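Local coordinates for protein putative marr-family transcriptional repressor (Streptomyces coelicolor, PDB 3ZPL) that binds DNA as a two-subunit winged-helix protein of the MarR family and probably regulates transcription, at residues 57-62 and 131-136. Sequence-based numbering, arbitrary orientation.
With nucleotides of chain D.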
ATOM      1  N   VAL A  57       7.522  -5.679   3.157  1.00 52.93           N
ATOM      2  CA  VAL A  57       8.461  -4.572   3.302  1.00 55.16           C
ATOM      3  C   VAL A  57       9.813  -5.078   3.789  1.00 55.23           C
ATOM      4  O   VAL A  57      10.854  -4.675   3.263  1.00 56.83           O
ATOM      5  CB  VAL A  57       7.957  -3.499   4.283  1.00 57.18           C
ATOM      6  CG1 VAL A  57       8.851  -2.270   4.208  1.00 55.96           C
ATOM      7  CG2 VAL A  57       6.508  -3.136   3.981  1.00 57.16           C
ATOM      8  N   TYR A  58       9.780  -5.971   4.776  1.00 54.41           N
ATOM      9  CA  TYR A  58      10.985  -6.614   5.295  1.00 54.05           C
ATOM     10  C   TYR A  58      11.752  -7.351   4.185  1.00 54.53           C
ATOM     11  O   TYR A  58      12.926  -7.093   3.952  1.00 55.63           O
ATOM     12  CB  TYR A  58      10.611  -7.587   6.411  1.00 55.02           C
ATOM     13  CG  TYR A  58      10.195  -6.933   7.733  1.00 54.56           C
ATOM     14  CD1 TYR A  58       9.756  -5.615   7.801  1.00 54.93           C
ATOM     15  CD2 TYR A  58      10.189  -7.660   8.894  1.00 55.67           C
ATOM     16  CE1 TYR A  58       9.351  -5.040   8.998  1.00 53.51           C
ATOM     17  CE2 TYR A  58       9.778  -7.095  10.085  1.00 56.86           C
ATOM     18  CZ  TYR A  58       9.369  -5.777  10.134  1.00 54.97           C
ATOM     19  OH  TYR A  58       8.990  -5.243  11.345  1.00 54.86           O
ATOM     20  N   TYR A  59      11.089  -8.276   3.505  1.00 54.50           N
ATOM     21  CA  TYR A  59      11.685  -8.976   2.364  1.00 54.65           C
ATOM     22  C   TYR A  59      12.425  -8.013   1.438  1.00 54.79           C
ATOM     23  O   TYR A  59      13.552  -8.305   0.999  1.00 59.21           O
ATOM     24  CB  TYR A  59      10.606  -9.718   1.585  1.00 55.36           C
ATOM     25  CG  TYR A  59      11.114 -10.584   0.468  1.00 56.10           C
ATOM     26  CD1 TYR A  59      11.499 -11.897   0.703  1.00 59.16           C
ATOM     27  CD2 TYR A  59      11.185 -10.104  -0.831  1.00 57.23           C
ATOM     28  CE1 TYR A  59      11.948 -12.717  -0.325  1.00 61.23           C
ATOM     29  CE2 TYR A  59      11.630 -10.908  -1.871  1.00 59.85           C
ATOM     30  CZ  TYR A  59      12.015 -12.215  -1.605  1.00 61.67           C
ATOM     31  OH  TYR A  59      12.459 -13.013  -2.622  1.00 64.21           O
ATOM     32  N   GLY A  60      11.804  -6.872   1.140  1.00 51.85           N
ATOM     33  CA  GLY A  60      12.436  -5.822   0.321  1.00 50.16           C
ATOM     34  C   GLY A  60      13.774  -5.341   0.879  1.00 50.03           C
ATOM     35  O   GLY A  60      14.714  -5.074   0.124  1.00 48.23           O
ATOM     36  N   LEU A  61      13.859  -5.229   2.208  1.00 48.92           N
ATOM     37  CA  LEU A  61      15.083  -4.780   2.846  1.00 48.14           C
ATOM     38  C   LEU A  61      16.192  -5.794   2.584  1.00 50.32           C
ATOM     39  O   LEU A  61      17.299  -5.426   2.193  1.00 51.54           O
ATOM     40  CB  LEU A  61      14.876  -4.583   4.340  1.00 47.34           C
ATOM     41  CG  LEU A  61      13.767  -3.618   4.767  1.00 46.32           C
ATOM     42  CD1 LEU A  61      13.646  -3.551   6.288  1.00 46.80           C
ATOM     43  CD2 LEU A  61      13.995  -2.220   4.209  1.00 46.10           C
ATOM     44  N   LEU A  62      15.883  -7.079   2.730  1.00 50.93           N
ATOM     45  CA  LEU A  62      16.860  -8.126   2.436  1.00 50.90           C
ATOM     46  C   LEU A  62      17.310  -8.090   0.994  1.00 52.01           C
ATOM     47  O   LEU A  62      18.483  -8.234   0.704  1.00 54.59           O
ATOM     48  CB  LEU A  62      16.285  -9.494   2.731  1.00 51.28           C
ATOM     49  CG  LEU A  62      15.774  -9.729   4.145  1.00 50.86           C
ATOM     50  CD1 LEU A  62      15.666 -11.223   4.377  1.00 51.86           C
ATOM     51  CD2 LEU A  62      16.671  -9.091   5.192  1.00 50.87           C
ATOM     52  N   PRO A 131      12.019 -17.262  -6.023  1.00 72.29           N
ATOM     53  CA  PRO A 131      11.202 -17.873  -7.083  1.00 74.80           C
ATOM     54  C   PRO A 131       9.697 -17.857  -6.795  1.00 74.57           C
ATOM     55  O   PRO A 131       8.917 -17.510  -7.672  1.00 77.54           O
ATOM     56  CB  PRO A 131      11.710 -19.328  -7.148  1.00 75.94           C
ATOM     57  CG  PRO A 131      12.941 -19.394  -6.303  1.00 74.71           C
ATOM     58  CD  PRO A 131      13.254 -18.022  -5.780  1.00 73.33           C
ATOM     59  N   GLY A 132       9.298 -18.244  -5.584  1.00 72.50           N
ATOM     60  CA  GLY A 132       7.903 -18.130  -5.164  1.00 69.80           C
ATOM     61  C   GLY A 132       7.417 -16.696  -5.296  1.00 68.76           C
ATOM     62  O   GLY A 132       6.443 -16.425  -5.992  1.00 68.96           O
ATOM     63  N   HIS A 133       8.121 -15.766  -4.657  1.00 66.72           N
ATOM     64  CA  HIS A 133       7.716 -14.369  -4.685  1.00 64.35           C
ATOM     65  C   HIS A 133       7.669 -13.798  -6.100  1.00 65.76           C
ATOM     66  O   HIS A 133       6.801 -12.975  -6.413  1.00 65.58           O
ATOM     67  CB  HIS A 133       8.639 -13.498  -3.826  1.00 63.39           C
ATOM     68  CG  HIS A 133       8.298 -12.037  -3.889  1.00 61.48           C
ATOM     69  ND1 HIS A 133       7.144 -11.523  -3.335  1.00 59.59           N
ATOM     70  CD2 HIS A 133       8.930 -10.998  -4.480  1.00 60.82           C
ATOM     71  CE1 HIS A 133       7.092 -10.226  -3.565  1.00 59.00           C
ATOM     72  NE2 HIS A 133       8.161  -9.881  -4.258  1.00 60.00           N
ATOM     73  N   VAL A 134       8.602 -14.217  -6.947  1.00 66.75           N
ATOM     74  CA  VAL A 134       8.611 -13.764  -8.339  1.00 68.85           C
ATOM     75  C   VAL A 134       7.366 -14.264  -9.071  1.00 71.08           C
ATOM     76  O   VAL A 134       6.675 -13.471  -9.693  1.00 71.31           O
ATOM     77  CB  VAL A 134       9.913 -14.152  -9.059  1.00 70.37           C
ATOM     78  CG1 VAL A 134       9.812 -13.912 -10.550  1.00 73.45           C
ATOM     79  CG2 VAL A 134      11.071 -13.343  -8.486  1.00 70.23           C
ATOM     80  N   ASP A 135       7.060 -15.557  -8.963  1.00 72.29           N
ATOM     81  CA  ASP A 135       5.818 -16.102  -9.529  1.00 74.41           C
ATOM     82  C   ASP A 135       4.623 -15.248  -9.132  1.00 72.36           C
ATOM     83  O   ASP A 135       3.901 -14.745  -9.983  1.00 71.22           O
ATOM     84  CB  ASP A 135       5.543 -17.537  -9.034  1.00 76.70           C
ATOM     85  CG  ASP A 135       6.092 -18.634  -9.967  1.00 81.06           C
ATOM     86  OD1 ASP A 135       6.478 -18.402 -11.156  1.00 83.92           O
ATOM     87  OD2 ASP A 135       6.095 -19.783  -9.472  1.00 82.93           O
ATOM     88  N   ALA A 136       4.427 -15.100  -7.820  1.00 70.22           N
ATOM     89  CA  ALA A 136       3.289 -14.350  -7.282  1.00 69.01           C
ATOM     90  C   ALA A 136       3.186 -12.938  -7.877  1.00 68.30           C
ATOM     91  O   ALA A 136       2.092 -12.469  -8.184  1.00 66.85           O
ATOM     92  CB  ALA A 136       3.366 -14.280  -5.760  1.00 66.40           C
TER
ATOM     93  P    DC D  13       6.072  -2.536   9.611  1.00 46.22           P
ATOM     94  OP1  DC D  13       5.845  -2.409   8.148  1.00 50.24           O
ATOM     95  OP2  DC D  13       7.452  -2.624  10.134  1.00 47.30           O
ATOM     96  O5'  DC D  13       5.233  -1.343  10.255  1.00 46.23           O
ATOM     97  C5'  DC D  13       3.951  -0.983   9.678  1.00 44.99           C
ATOM     98  C4'  DC D  13       3.448   0.299  10.294  1.00 43.24           C
ATOM     99  O4'  DC D  13       3.376   0.115  11.731  1.00 41.33           O
ATOM    100  C3'  DC D  13       4.380   1.490  10.058  1.00 42.71           C
ATOM    101  O3'  DC D  13       3.658   2.631   9.569  1.00 43.20           O
ATOM    102  C2'  DC D  13       5.066   1.679  11.405  1.00 41.08           C
ATOM    103  C1'  DC D  13       4.010   1.201  12.382  1.00 39.87           C
ATOM    104  N1   DC D  13       4.499   0.729  13.693  1.00 39.23           N
ATOM    105  C2   DC D  13       3.838   1.153  14.848  1.00 37.89           C
ATOM    106  O2   DC D  13       2.872   1.912  14.737  1.00 38.64           O
ATOM    107  N3   DC D  13       4.282   0.741  16.057  1.00 37.86           N
ATOM    108  C4   DC D  13       5.323  -0.091  16.136  1.00 38.87           C
ATOM    109  N4   DC D  13       5.714  -0.494  17.351  1.00 38.58           N
ATOM    110  C5   DC D  13       5.999  -0.564  14.972  1.00 38.98           C
ATOM    111  C6   DC D  13       5.570  -0.118  13.783  1.00 40.07           C
ATOM    112  P    DT D  12       6.412  -8.618  12.762  1.00 55.71           P
ATOM    113  OP1  DT D  12       6.776  -9.328  11.497  1.00 56.68           O
ATOM    114  OP2  DT D  12       7.377  -8.454  13.886  1.00 54.23           O
ATOM    115  O5'  DT D  12       5.939  -7.134  12.437  1.00 52.76           O
ATOM    116  C5'  DT D  12       4.938  -6.918  11.450  1.00 51.53           C
ATOM    117  C4'  DT D  12       4.479  -5.487  11.531  1.00 50.12           C
ATOM    118  O4'  DT D  12       3.918  -5.222  12.833  1.00 51.35           O
ATOM    119  C3'  DT D  12       5.592  -4.455  11.329  1.00 47.88           C
ATOM    120  O3'  DT D  12       5.278  -3.804  10.099  1.00 47.28           O
ATOM    121  C2'  DT D  12       5.527  -3.583  12.574  1.00 47.63           C
ATOM    122  C1'  DT D  12       4.146  -3.863  13.126  1.00 47.94           C
ATOM    123  N1   DT D  12       3.992  -3.680  14.585  1.00 48.68           N
ATOM    124  C2   DT D  12       3.085  -2.747  15.043  1.00 48.27           C
ATOM    125  O2   DT D  12       2.394  -2.068  14.302  1.00 49.35           O
ATOM    126  N3   DT D  12       3.015  -2.641  16.411  1.00 45.85           N
ATOM    127  C4   DT D  12       3.741  -3.359  17.340  1.00 46.13           C
ATOM    128  O4   DT D  12       3.548  -3.179  18.539  1.00 47.22           O
ATOM    129  C5   DT D  12       4.674  -4.318  16.788  1.00 45.56           C
ATOM    130  C7   DT D  12       5.512  -5.137  17.717  1.00 46.33           C
ATOM    131  C6   DT D  12       4.758  -4.422  15.456  1.00 47.08           C
TER
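Tyr59 and His133 join two helices of a MarR-type winged-helix fold. Tyr59 lies on helix 56-66. His133 lies on helix 120-142, where Pro131 packs on Trp21 and Val134 on Leu22, both of the second subunit. The contact is buried. The CA atoms of Tyr59 and His133 are 9.7 Å apart, and their side chains meet between the two helices.

From CB, the Tyr59 side chain leaves its helix with CG anti to the backbone N (chi1 -174°), which sends the ring toward His133. Tyr59 CD2 lies over one face of the imidazole. The next atom, Tyr59 CE2, makes the closest approach, 3.8 Å from His133 CD2. At the tip, Tyr59 OH is 4.0 Å from His133 CB. The ring centroids of Tyr59 and His133 are 5.0 Å apart, with planes at 49°. Leu48 of helix 24-52 touches both side chains. His133 ND1 hydrogen-bonds Gln47 OE1, which should limit rotation of the imidazole.

The adjacent Tyr58 reaches the DNA backbone instead. Its ring brings CE1 to the phosphate of DC13 of chain D, with OP2 at the ring edge, near its plane. Tyr58 OH gives a weak hydrogen bond to that same OP2 of DC13, at 3.3 Å, and lies 3.5 Å from C3' of DT12 of chain D.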